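PDB 4AIP: Fe-regulated protein B, which probably transports iron across the outer membrane of Neisseria meningitidis as a TonB-dependent transporter. Local coordinates for residues 462-467 / 480-485; 158-163 / 383-388; 153-158 / 445-450; 504-509 / 530-535. All blocks are in the same frame, centred on the assembly; numbering follows the deposited sequence.

Interaction 1 (462-467 / 480-485); sequences RYDRFK and NLNPSF
The carbonyl oxygen of Arg462 is met by both backbone and side chain of the facing strand. Asn482 N gives it an almost linear hydrogen bond (2.8 Å to Arg462 O, 176°), Leu481 CA adds a C-H...O contact, and Leu481 CD1 comes to 3.4 Å from Arg462 O. Arg462 N returns the bond to Asn482 O, and Asp464 and Asn480 are joined in the same way, with Asn480 N 2.7 Å from Asp464 O. Between these hydrogen-bonded pairs lies the non-hydrogen-bonded pair Tyr463-Leu481, where Leu481 CD1 reaches the edge of the tyrosine ring and lies 4.2 Å from Tyr463 CB.

Arg462 and Asp464 share the face of Asn480 and Asn482. A bend at chi3 (58°) turns the arginine guanidinium along its own strand toward Asp464, gripped side-on: NH2 lies 2.8 Å from Asp464 OD1, while NE is shared between both oxygens. The salt bridge probably limits rotation of the guanidinium, which has further partners in Ala156 and Asn383. Antiparallel neighbours of this kind, with exposed Tyr463 and Leu481 on one face and, on the other, polar groups from which Arg462 reaches the plug, are typical of the beta-barrel of TonB-dependent transporters.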
loop_
_atom_site.group_PDB
_atom_site.type_symbol
_atom_site.label_atom_id
_atom_site.label_comp_id
_atom_site.label_asym_id
_atom_site.label_seq_id
_atom_site.Cartn_x
_atom_site.Cartn_y
_atom_site.Cartn_z
ATOM N N ARG B 462 36.088 -11.689 28.938
ATOM C CA ARG B 462 35.883 -10.957 27.709
ATOM C C ARG B 462 36.825 -9.797 27.733
ATOM O O ARG B 462 37.107 -9.226 28.793
ATOM C CB ARG B 462 34.504 -10.322 27.611
ATOM C CG ARG B 462 33.346 -11.282 27.575
ATOM C CD ARG B 462 32.036 -10.498 27.446
ATOM N NE ARG B 462 32.025 -9.651 26.256
ATOM C CZ ARG B 462 31.735 -10.093 25.027
ATOM N NH1 ARG B 462 31.441 -11.375 24.844
ATOM N NH2 ARG B 462 31.752 -9.256 24.006
ATOM N N TYR B 463 37.242 -9.403 26.559
ATOM C CA TYR B 463 37.952 -8.223 26.437
ATOM C C TYR B 463 37.114 -7.402 25.453
ATOM O O TYR B 463 36.812 -7.908 24.354
ATOM C CB TYR B 463 39.295 -8.606 25.830
ATOM C CG TYR B 463 40.098 -7.424 25.490
ATOM C CD1 TYR B 463 40.707 -6.693 26.484
ATOM C CD2 TYR B 463 40.241 -7.008 24.162
ATOM C CE1 TYR B 463 41.446 -5.584 26.177
ATOM C CE2 TYR B 463 41.012 -5.886 23.850
ATOM C CZ TYR B 463 41.583 -5.199 24.863
ATOM O OH TYR B 463 42.331 -4.113 24.562
ATOM N N ASP B 464 36.702 -6.187 25.836
ATOM C CA ASP B 464 35.787 -5.402 25.022
ATOM C C ASP B 464 36.363 -4.035 24.761
ATOM O O ASP B 464 36.820 -3.351 25.711
ATOM C CB ASP B 464 34.440 -5.144 25.737
ATOM C CG ASP B 464 33.579 -6.391 25.850
ATOM O OD1 ASP B 464 32.891 -6.830 24.895
ATOM O OD2 ASP B 464 33.554 -6.926 26.947
ATOM N N ARG B 465 36.294 -3.587 23.514
ATOM C CA ARG B 465 36.679 -2.198 23.248
ATOM C C ARG B 465 35.590 -1.567 22.478
ATOM O O ARG B 465 34.888 -2.235 21.730
ATOM C CB ARG B 465 37.914 -2.071 22.352
ATOM C CG ARG B 465 38.860 -3.273 22.247
ATOM C CD ARG B 465 40.028 -2.801 21.372
ATOM N NE ARG B 465 39.964 -1.334 21.290
ATOM C CZ ARG B 465 40.948 -0.562 20.848
ATOM N NH1 ARG B 465 42.103 -1.127 20.450
ATOM N NH2 ARG B 465 40.766 0.782 20.798
ATOM N N PHE B 466 35.538 -0.268 22.567
ATOM C CA PHE B 466 34.663 0.460 21.775
ATOM C C PHE B 466 35.409 1.621 21.247
ATOM O O PHE B 466 36.443 2.038 21.818
ATOM C CB PHE B 466 33.497 0.973 22.598
ATOM C CG PHE B 466 33.843 2.024 23.597
ATOM C CD1 PHE B 466 33.836 3.384 23.255
ATOM C CD2 PHE B 466 34.087 1.662 24.928
ATOM C CE1 PHE B 466 34.129 4.385 24.203
ATOM C CE2 PHE B 466 34.363 2.673 25.912
ATOM C CZ PHE B 466 34.383 4.029 25.547
ATOM N N LYS B 467 34.808 2.216 20.226
ATOM C CA LYS B 467 35.283 3.477 19.776
ATOM C C LYS B 467 34.142 4.358 19.350
ATOM O O LYS B 467 33.271 3.911 18.553
ATOM C CB LYS B 467 36.207 3.218 18.633
ATOM C CG LYS B 467 36.882 4.398 18.332
ATOM C CD LYS B 467 37.575 4.163 17.069
ATOM C CE LYS B 467 37.847 5.501 16.528
ATOM N NZ LYS B 467 37.622 5.240 15.095
ATOM N N ASN B 480 38.056 -2.859 28.074
ATOM C CA ASN B 480 37.849 -3.453 29.386
ATOM C C ASN B 480 38.082 -4.919 29.376
ATOM O O ASN B 480 37.786 -5.596 28.397
ATOM C CB ASN B 480 36.416 -3.219 29.873
ATOM C CG ASN B 480 36.160 -1.767 30.225
ATOM O OD1 ASN B 480 36.044 -0.911 29.344
ATOM N ND2 ASN B 480 36.122 -1.474 31.521
ATOM N N LEU B 481 38.600 -5.407 30.489
ATOM C CA LEU B 481 38.771 -6.812 30.684
ATOM C C LEU B 481 37.747 -7.257 31.721
ATOM O O LEU B 481 37.784 -6.765 32.836
ATOM C CB LEU B 481 40.185 -7.017 31.163
ATOM C CG LEU B 481 40.864 -8.357 31.035
ATOM C CD1 LEU B 481 40.394 -9.193 29.805
ATOM C CD2 LEU B 481 42.361 -8.008 30.877
ATOM N N ASN B 482 36.823 -8.143 31.334
ATOM C CA ASN B 482 35.667 -8.519 32.163
ATOM C C ASN B 482 35.556 -10.003 32.499
ATOM O O ASN B 482 35.113 -10.788 31.679
ATOM C CB ASN B 482 34.352 -8.092 31.508
ATOM C CG ASN B 482 34.293 -6.590 31.161
ATOM O OD1 ASN B 482 34.178 -6.226 30.004
ATOM N ND2 ASN B 482 34.377 -5.744 32.144
ATOM N N PRO B 483 35.924 -10.385 33.729
ATOM C CA PRO B 483 35.896 -11.782 34.189
ATOM C C PRO B 483 34.502 -12.203 34.595
ATOM O O PRO B 483 33.657 -11.344 34.788
ATOM C CB PRO B 483 36.801 -11.761 35.439
ATOM C CG PRO B 483 37.454 -10.416 35.455
ATOM C CD PRO B 483 36.546 -9.491 34.721
ATOM N N SER B 484 34.259 -13.499 34.728
ATOM C CA SER B 484 32.964 -13.972 35.096
ATOM C C SER B 484 33.160 -15.340 35.666
ATOM O O SER B 484 34.003 -16.090 35.184
ATOM C CB SER B 484 31.979 -13.963 33.888
ATOM O OG SER B 484 32.404 -14.811 32.802
ATOM N N PHE B 485 32.397 -15.673 36.702
ATOM C CA PHE B 485 32.548 -16.960 37.402
ATOM C C PHE B 485 31.144 -17.441 37.692
ATOM O O PHE B 485 30.316 -16.658 38.094
ATOM C CB PHE B 485 33.325 -16.824 38.762
ATOM C CG PHE B 485 34.575 -15.938 38.707
ATOM C CD1 PHE B 485 34.489 -14.518 38.933
ATOM C CD2 PHE B 485 35.859 -16.522 38.436
ATOM C CE1 PHE B 485 35.664 -13.674 38.881
ATOM C CE2 PHE B 485 37.042 -15.739 38.385
ATOM C CZ PHE B 485 36.940 -14.277 38.606
#

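Interaction 2 (158-163 / 383-388); sequences AGIGAT and NYRHQE
At the seam between plug and barrel that defines TonB-dependent transporters, Ile160 of a plug loop is pressed against Asn383 and Arg385 on the inner face of a barrel strand. No hydrogen bond joins the two segments; the isoleucine does most of the touching. Its two branches divide the work. CG1 lies beside the backbone N (chi1 -82°) and carries CD1 onto the strand, where Ile160 CD1 packs 3.5 Å from Asn383 CB and 4.1 Å from Arg385 CB. The other branch, CG2, stands over a face of the guanidinium, with Ile160 CG2 3.8 Å from Arg385 NH2. Gln387 OE1 lies on the opposite face, 3.0 Å above the plane, so the flat group is held between a methyl and an amide oxygen. A salt bridge from NH2 to Asp441 probably helps fix its rotation.

Beside Ile160, the CA of Gly159 comes to 3.7 Å from Asn383 OD1. The backbone of Gly159 takes angles (phi 100°, psi -161°) at which a side chain would press on the carbonyl oxygen of Ala158. The asparagine amide is satisfied at both ends, by Arg462 NH2 at OD1 and by Asn365 at ND2, which probably fixes the orientation of its plane. Farther along the loop, Thr163 N bonds to Gly161 O at 2.7 Å, closing an inverse gamma turn centred on Ala162.

The loop runs between strands 144-151 and 165-171 of the plug, whereas strand 376-390 is flanked in the wall by strands 355-371 and 438-452.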
loop_
_atom_site.group_PDB
_atom_site.type_symbol
_atom_site.label_atom_id
_atom_site.label_comp_id
_atom_site.label_asym_id
_atom_site.label_seq_id
_atom_site.Cartn_x
_atom_site.Cartn_y
_atom_site.Cartn_z
ATOM N N ALA B 158 27.973 -14.054 26.257
ATOM C CA ALA B 158 26.696 -13.320 26.155
ATOM C C ALA B 158 26.655 -12.269 25.045
ATOM O O ALA B 158 25.551 -11.831 24.685
ATOM C CB ALA B 158 26.294 -12.682 27.482
ATOM N N GLY B 159 27.820 -11.837 24.542
ATOM C CA GLY B 159 27.832 -10.790 23.528
ATOM C C GLY B 159 28.144 -9.410 24.070
ATOM O O GLY B 159 28.755 -9.281 25.174
ATOM N N ILE B 160 27.796 -8.367 23.304
ATOM C CA ILE B 160 28.316 -7.069 23.589
ATOM C C ILE B 160 27.356 -6.391 24.500
ATOM O O ILE B 160 26.175 -6.366 24.219
ATOM C CB ILE B 160 28.428 -6.216 22.296
ATOM C CG1 ILE B 160 29.704 -6.542 21.543
ATOM C CG2 ILE B 160 28.362 -4.720 22.630
ATOM C CD1 ILE B 160 29.512 -6.478 20.016
ATOM N N GLY B 161 27.834 -5.821 25.604
ATOM C CA GLY B 161 26.996 -4.864 26.363
ATOM C C GLY B 161 26.075 -5.490 27.398
ATOM O O GLY B 161 25.155 -4.835 27.911
ATOM N N ALA B 162 26.345 -6.748 27.739
ATOM C CA ALA B 162 25.481 -7.466 28.635
ATOM C C ALA B 162 25.552 -7.108 30.116
ATOM O O ALA B 162 25.753 -8.005 30.955
ATOM C CB ALA B 162 25.660 -8.986 28.464
ATOM N N THR B 163 25.299 -5.849 30.450
ATOM C CA THR B 163 25.422 -5.411 31.812
ATOM C C THR B 163 24.150 -5.701 32.566
ATOM O O THR B 163 24.174 -6.209 33.713
ATOM C CB THR B 163 25.756 -3.903 31.958
ATOM O OG1 THR B 163 24.736 -3.137 31.357
ATOM C CG2 THR B 163 27.130 -3.527 31.369
ATOM N N ASN B 383 32.900 -10.797 18.839
ATOM C CA ASN B 383 31.728 -10.024 18.460
ATOM C C ASN B 383 32.174 -8.744 17.790
ATOM O O ASN B 383 33.159 -8.119 18.256
ATOM C CB ASN B 383 30.930 -9.616 19.704
ATOM C CG ASN B 383 30.529 -10.837 20.590
ATOM O OD1 ASN B 383 31.031 -10.996 21.690
ATOM N ND2 ASN B 383 29.647 -11.681 20.092
ATOM N N TYR B 384 31.453 -8.329 16.727
ATOM C CA TYR B 384 31.732 -7.049 16.055
ATOM C C TYR B 384 30.421 -6.348 15.758
ATOM O O TYR B 384 29.492 -6.965 15.244
ATOM C CB TYR B 384 32.517 -7.275 14.738
ATOM C CG TYR B 384 32.712 -6.000 13.944
ATOM C CD1 TYR B 384 31.743 -5.561 13.069
ATOM C CD2 TYR B 384 33.837 -5.194 14.109
ATOM C CE1 TYR B 384 31.875 -4.359 12.368
ATOM C CE2 TYR B 384 33.977 -3.985 13.406
ATOM C CZ TYR B 384 32.995 -3.606 12.518
ATOM O OH TYR B 384 33.064 -2.450 11.741
ATOM N N ARG B 385 30.354 -5.068 16.064
ATOM C CA ARG B 385 29.232 -4.259 15.724
ATOM C C ARG B 385 29.682 -2.825 15.398
ATOM O O ARG B 385 30.529 -2.228 16.137
ATOM C CB ARG B 385 28.250 -4.220 16.854
ATOM C CG ARG B 385 27.005 -3.411 16.530
ATOM C CD ARG B 385 25.985 -3.371 17.667
ATOM N NE ARG B 385 26.417 -2.526 18.786
ATOM C CZ ARG B 385 25.962 -2.667 20.027
ATOM N NH1 ARG B 385 25.039 -3.625 20.303
ATOM N NH2 ARG B 385 26.429 -1.867 20.987
ATOM N N HIS B 386 29.143 -2.300 14.291
ATOM C CA HIS B 386 29.344 -0.921 13.889
ATOM C C HIS B 386 27.988 -0.242 13.713
ATOM O O HIS B 386 27.068 -0.789 13.081
ATOM C CB HIS B 386 30.099 -0.892 12.564
ATOM C CG HIS B 386 30.344 0.467 11.997
ATOM N ND1 HIS B 386 29.449 1.108 11.171
ATOM C CD2 HIS B 386 31.448 1.249 12.014
ATOM C CE1 HIS B 386 29.941 2.274 10.780
ATOM N NE2 HIS B 386 31.151 2.396 11.292
ATOM N N GLN B 387 27.874 0.964 14.235
ATOM C CA GLN B 387 26.585 1.631 14.194
ATOM C C GLN B 387 26.888 2.988 13.674
ATOM O O GLN B 387 27.879 3.622 14.089
ATOM C CB GLN B 387 25.964 1.831 15.592
ATOM C CG GLN B 387 25.567 0.610 16.322
ATOM C CD GLN B 387 24.979 0.906 17.720
ATOM O OE1 GLN B 387 24.656 -0.010 18.433
ATOM N NE2 GLN B 387 24.838 2.164 18.090
ATOM N N GLU B 388 25.988 3.470 12.837
ATOM C CA GLU B 388 26.139 4.762 12.259
ATOM C C GLU B 388 24.780 5.402 12.204
ATOM O O GLU B 388 23.825 4.809 11.718
ATOM C CB GLU B 388 26.679 4.638 10.821
ATOM C CG GLU B 388 26.836 5.985 10.111
ATOM C CD GLU B 388 27.671 5.944 8.823
ATOM O OE1 GLU B 388 28.208 4.847 8.445
ATOM O OE2 GLU B 388 27.778 7.018 8.164
#

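Interaction 3 (153-158 / 445-450); sequences AGSASA and YIEAIH. Unlike the reference sequence in segment 445-450: Ile446 (reference Val).
Glu447 OE2 draws three donors of the plug loop together. Of the two backbone donors, Ser157 N gives the straighter bond (3.3 Å to Glu447 OE2, 155°), arriving from well above the carboxylate plane. Ala156 N is nearer to Glu447 OE2, at 2.8 Å, but its bent geometry makes the bond weak, and the bond from Ser155 OG to the same oxygen is also weak. Two backbone N-H groups directed at one oxygen would favour a charged carboxylate in this largely enclosed place. The glutamate chain is extended beyond CG, and on its way to the loop Glu447 CG packs 3.6 Å from Ala156 CB.

Two residues earlier on the strand, Tyr445 presents a ring face to the next part of the loop. Ala156 O lies over it, 3.4 Å from Tyr445 CG, and the CA of Ser157 makes a CH-pi contact, 3.9 Å from the ring centroid and 19° off the normal. The ring gets there because its CG sits between the backbone N and the carbonyl carbon (chi1 72°).

Behind this first shell, the loop folds into a type I beta turn closed by Ala158 N and Ser155 O (3.2 Å), which lines up the N-H groups of Ala156 and Ser157. Arg462 NH1 donates to Ala156 O and probably helps hold that carbonyl over the tyrosine.

Ile446 points away from the plug, packing on Tyr380 and Leu461. Strand 438-452 runs between strands 376-390 and 455-469 of the barrel, with the loop that follows plug strand 144-151 resting on its inner face.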
loop_
_atom_site.group_PDB
_atom_site.type_symbol
_atom_site.label_atom_id
_atom_site.label_comp_id
_atom_site.label_asym_id
_atom_site.label_seq_id
_atom_site.Cartn_x
_atom_site.Cartn_y
_atom_site.Cartn_z
ATOM N N ALA B 153 24.141 -8.920 34.503
ATOM C CA ALA B 153 25.381 -9.059 33.745
ATOM C C ALA B 153 25.516 -10.509 33.297
ATOM O O ALA B 153 25.320 -11.443 34.097
ATOM C CB ALA B 153 26.565 -8.623 34.574
ATOM N N GLY B 154 25.810 -10.710 32.022
ATOM C CA GLY B 154 25.841 -12.091 31.528
ATOM C C GLY B 154 27.248 -12.618 31.600
ATOM O O GLY B 154 28.163 -11.907 32.017
ATOM N N SER B 155 27.416 -13.868 31.199
ATOM C CA SER B 155 28.744 -14.468 31.139
ATOM C C SER B 155 29.449 -14.071 29.841
ATOM O O SER B 155 28.955 -13.166 29.127
ATOM C CB SER B 155 28.633 -15.982 31.305
ATOM O OG SER B 155 27.833 -16.521 30.289
ATOM N N ALA B 156 30.604 -14.692 29.569
ATOM C CA ALA B 156 31.474 -14.207 28.526
ATOM C C ALA B 156 30.892 -14.384 27.119
ATOM O O ALA B 156 31.101 -13.546 26.264
ATOM C CB ALA B 156 32.807 -14.864 28.657
ATOM N N SER B 157 30.136 -15.458 26.916
ATOM C CA SER B 157 29.575 -15.775 25.605
ATOM C C SER B 157 28.331 -14.913 25.307
ATOM O O SER B 157 27.732 -15.005 24.205
ATOM C CB SER B 157 29.243 -17.263 25.514
ATOM O OG SER B 157 28.319 -17.598 26.484
ATOM N N ALA B 158 27.973 -14.054 26.257
ATOM C CA ALA B 158 26.696 -13.320 26.155
ATOM C C ALA B 158 26.655 -12.269 25.045
ATOM O O ALA B 158 25.551 -11.831 24.685
ATOM C CB ALA B 158 26.294 -12.682 27.482
ATOM N N TYR B 445 36.297 -13.363 23.436
ATOM C CA TYR B 445 35.928 -13.927 24.736
ATOM C C TYR B 445 36.295 -15.387 24.743
ATOM O O TYR B 445 36.444 -15.973 23.674
ATOM C CB TYR B 445 34.425 -13.731 25.040
ATOM C CG TYR B 445 33.547 -14.620 24.180
ATOM C CD1 TYR B 445 33.353 -15.973 24.544
ATOM C CD2 TYR B 445 32.947 -14.139 22.998
ATOM C CE1 TYR B 445 32.617 -16.812 23.797
ATOM C CE2 TYR B 445 32.167 -14.994 22.221
ATOM C CZ TYR B 445 32.033 -16.324 22.653
ATOM O OH TYR B 445 31.326 -17.223 21.958
ATOM N N ILE B 446 36.448 -15.943 25.943
ATOM C CA ILE B 446 36.635 -17.359 26.175
ATOM C C ILE B 446 35.924 -17.756 27.456
ATOM O O ILE B 446 35.926 -17.041 28.443
ATOM C CB ILE B 446 38.050 -17.702 26.588
ATOM C CG1 ILE B 446 38.895 -16.460 26.775
ATOM C CG2 ILE B 446 38.649 -18.792 25.752
ATOM C CD1 ILE B 446 39.788 -16.624 27.919
ATOM N N GLU B 447 35.428 -18.958 27.463
ATOM C CA GLU B 447 34.702 -19.465 28.565
ATOM C C GLU B 447 34.965 -20.939 28.715
ATOM O O GLU B 447 34.830 -21.705 27.749
ATOM C CB GLU B 447 33.230 -19.325 28.283
ATOM C CG GLU B 447 32.584 -18.427 29.224
ATOM C CD GLU B 447 31.099 -18.546 29.166
ATOM O OE1 GLU B 447 30.529 -19.636 28.822
ATOM O OE2 GLU B 447 30.505 -17.502 29.467
ATOM N N ALA B 448 35.292 -21.351 29.925
ATOM C CA ALA B 448 35.425 -22.770 30.156
ATOM C C ALA B 448 34.287 -23.244 31.030
ATOM O O ALA B 448 33.975 -22.603 32.038
ATOM C CB ALA B 448 36.747 -23.084 30.789
ATOM N N ILE B 449 33.674 -24.361 30.635
ATOM C CA ILE B 449 32.574 -24.943 31.377
ATOM C C ILE B 449 32.970 -26.339 31.777
ATOM O O ILE B 449 33.146 -27.217 30.947
ATOM C CB ILE B 449 31.299 -24.998 30.574
ATOM C CG1 ILE B 449 30.882 -23.567 30.225
ATOM C CG2 ILE B 449 30.163 -25.635 31.382
ATOM C CD1 ILE B 449 30.084 -23.503 28.983
ATOM N N HIS B 450 33.110 -26.520 33.080
ATOM C CA HIS B 450 33.655 -27.730 33.571
ATOM C C HIS B 450 32.675 -28.359 34.525
ATOM O O HIS B 450 32.226 -27.699 35.466
ATOM C CB HIS B 450 34.972 -27.450 34.280
ATOM C CG HIS B 450 35.678 -28.692 34.718
ATOM N ND1 HIS B 450 35.866 -29.769 33.866
ATOM C CD2 HIS B 450 36.236 -29.044 35.909
ATOM C CE1 HIS B 450 36.513 -30.735 34.524
ATOM N NE2 HIS B 450 36.737 -30.325 35.766
#

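Interaction 4 (504-509 / 530-535); sequences ASRSPR and KAERAR
Near the end of strand 495-506, Ala504 pairs antiparallel with strand 532-544 of the barrel: its carbonyl oxygen takes a nearly straight bond from Ala534 N (2.7 Å to Ala504 O, 173°), its own N bonds to Ala534 O, and the CA of Arg533 adds a C-H...O contact to Ala504 O. Ser505, in the non-hydrogen-bonded position opposite Arg533, brings its CA to 3.1 Å from Glu532 O and turns its hydroxyl toward Asn482 of the neighbouring strand. Arg506 restores the backbone pairing, with Arg506 N 2.9 Å from Glu532 O and Glu532 N bonded to Arg506 O. Its side chain runs alongside that of Glu532 but continues into the plug, to a salt bridge with Asp118 and bonds to Asn115 O and Gly161 O.

At Ser507 the strand gives way to loop; its CA packs 4.0 Å from Ala531 CB, while its hydroxyl bonds to Asp441. Pro508 CG then rests 4.2 Å from Lys530 O. Arg509 folds back at chi2 (-73°), placing one face of its guanidinium over Arg506 NE, and the two arginines share Asn115 O as acceptor. Its edge serves Glu532, whose carboxylate stands perpendicular to the guanidinium: Arg509 NH2 forms a salt bridge to Glu532 OE1 through a nearly straight hydrogen bond (3.0 Å, 174°), in the guanidinium plane but approaching the oxygen from above the carboxylate plane.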
loop_
_atom_site.group_PDB
_atom_site.type_symbol
_atom_site.label_atom_id
_atom_site.label_comp_id
_atom_site.label_asym_id
_atom_site.label_seq_id
_atom_site.Cartn_x
_atom_site.Cartn_y
_atom_site.Cartn_z
ATOM N N ALA B 504 30.759 -7.119 33.353
ATOM C CA ALA B 504 30.486 -6.759 31.990
ATOM C C ALA B 504 30.569 -5.260 31.800
ATOM O O ALA B 504 30.466 -4.471 32.772
ATOM C CB ALA B 504 29.130 -7.285 31.559
ATOM N N SER B 505 30.756 -4.856 30.548
ATOM C CA SER B 505 30.875 -3.457 30.271
ATOM C C SER B 505 29.981 -3.020 29.125
ATOM O O SER B 505 29.597 -3.815 28.299
ATOM C CB SER B 505 32.348 -3.106 30.001
ATOM O OG SER B 505 32.770 -3.740 28.820
ATOM N N ARG B 506 29.666 -1.738 29.087
ATOM C CA ARG B 506 28.715 -1.226 28.140
ATOM C C ARG B 506 29.140 0.180 27.729
ATOM O O ARG B 506 29.187 1.108 28.558
ATOM C CB ARG B 506 27.293 -1.262 28.754
ATOM C CG ARG B 506 26.169 -0.726 27.887
ATOM C CD ARG B 506 24.880 -1.535 28.097
ATOM N NE ARG B 506 23.756 -0.982 27.335
ATOM C CZ ARG B 506 23.077 -1.628 26.380
ATOM N NH1 ARG B 506 23.385 -2.860 26.038
ATOM N NH2 ARG B 506 22.063 -1.016 25.771
ATOM N N SER B 507 29.464 0.313 26.448
ATOM C CA SER B 507 29.993 1.552 25.888
ATOM C C SER B 507 29.000 2.701 25.854
ATOM O O SER B 507 27.834 2.489 25.733
ATOM C CB SER B 507 30.564 1.325 24.469
ATOM O OG SER B 507 29.852 0.337 23.746
ATOM N N PRO B 508 29.484 3.938 25.894
ATOM C CA PRO B 508 28.551 5.072 25.797
ATOM C C PRO B 508 27.555 4.902 24.666
ATOM O O PRO B 508 27.884 4.290 23.679
ATOM C CB PRO B 508 29.484 6.254 25.468
ATOM C CG PRO B 508 30.730 5.854 26.074
ATOM C CD PRO B 508 30.881 4.386 25.878
ATOM N N ARG B 509 26.348 5.432 24.807
ATOM C CA ARG B 509 25.451 5.458 23.664
ATOM C C ARG B 509 25.614 6.752 22.976
ATOM O O ARG B 509 25.885 7.764 23.620
ATOM C CB ARG B 509 23.994 5.349 24.051
ATOM C CG ARG B 509 23.751 4.617 25.294
ATOM C CD ARG B 509 23.960 3.097 25.149
ATOM N NE ARG B 509 23.706 2.561 26.476
ATOM C CZ ARG B 509 24.585 2.466 27.477
ATOM N NH1 ARG B 509 25.877 2.762 27.321
ATOM N NH2 ARG B 509 24.161 2.033 28.668
ATOM N N LYS B 530 34.670 6.508 29.557
ATOM C CA LYS B 530 34.809 5.084 29.417
ATOM C C LYS B 530 33.513 4.398 29.566
ATOM O O LYS B 530 32.473 5.011 29.748
ATOM C CB LYS B 530 35.739 4.576 30.459
ATOM C CG LYS B 530 35.617 5.411 31.706
ATOM C CD LYS B 530 36.170 4.665 32.831
ATOM C CE LYS B 530 37.568 4.109 32.452
ATOM N NZ LYS B 530 38.509 5.266 32.267
ATOM N N ALA B 531 33.602 3.084 29.475
ATOM C CA ALA B 531 32.431 2.278 29.445
ATOM C C ALA B 531 31.943 2.099 30.882
ATOM O O ALA B 531 32.712 2.163 31.818
ATOM C CB ALA B 531 32.736 0.910 28.781
ATOM N N GLU B 532 30.642 1.892 31.014
ATOM C CA GLU B 532 30.006 1.483 32.245
ATOM C C GLU B 532 30.443 0.070 32.539
ATOM O O GLU B 532 30.661 -0.723 31.608
ATOM C CB GLU B 532 28.487 1.471 32.057
ATOM C CG GLU B 532 27.937 2.858 31.882
ATOM C CD GLU B 532 26.453 2.901 31.549
ATOM O OE1 GLU B 532 25.929 1.856 31.054
ATOM O OE2 GLU B 532 25.838 3.977 31.753
ATOM N N ARG B 533 30.539 -0.280 33.815
ATOM C CA ARG B 533 31.024 -1.570 34.134
ATOM C C ARG B 533 30.302 -2.157 35.311
ATOM O O ARG B 533 30.316 -1.603 36.397
ATOM C CB ARG B 533 32.508 -1.529 34.417
ATOM C CG ARG B 533 33.049 -2.911 34.557
ATOM C CD ARG B 533 34.541 -2.826 34.581
ATOM N NE ARG B 533 35.148 -4.152 34.379
ATOM C CZ ARG B 533 35.956 -4.753 35.235
ATOM N NH1 ARG B 533 36.345 -4.166 36.358
ATOM N NH2 ARG B 533 36.384 -5.958 34.959
ATOM N N ALA B 534 29.736 -3.336 35.077
ATOM C CA ALA B 534 28.805 -3.953 35.988
ATOM C C ALA B 534 29.487 -5.051 36.734
ATOM O O ALA B 534 30.271 -5.811 36.141
ATOM C CB ALA B 534 27.597 -4.575 35.203
ATOM N N ARG B 535 29.126 -5.190 38.012
ATOM C CA ARG B 535 29.576 -6.282 38.824
ATOM C C ARG B 535 28.289 -6.838 39.378
ATOM O O ARG B 535 27.602 -6.198 40.216
ATOM C CB ARG B 535 30.515 -5.766 39.937
ATOM C CG ARG B 535 31.340 -6.887 40.659
ATOM C CD ARG B 535 31.447 -6.739 42.174
ATOM N NE ARG B 535 31.663 -5.341 42.520
ATOM C CZ ARG B 535 31.207 -4.737 43.627
ATOM N NH1 ARG B 535 30.509 -5.405 44.502
ATOM N NH2 ARG B 535 31.446 -3.447 43.840
#

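In the fold
Interactions 1 and 4 pair strands within the barrel wall, whereas 2 and 3 press the single plug loop between strands 144-151 and 165-171 against it. Backbone hydrogen bonds therefore dominate the first two. Interaction 3 works through a carboxylate and a ring face, and interaction 2 has no polar bond across its segments. Interactions 2 and 4 are buried; 1 and 3 are only partly so, with exposed Tyr463 and Leu481 in the first and exposed Ile446 in the second. Two arginines tie the set together: Arg462 of interaction 1 reaches both interaction 2 and interaction 3, and Arg506 of interaction 4 reaches interaction 2.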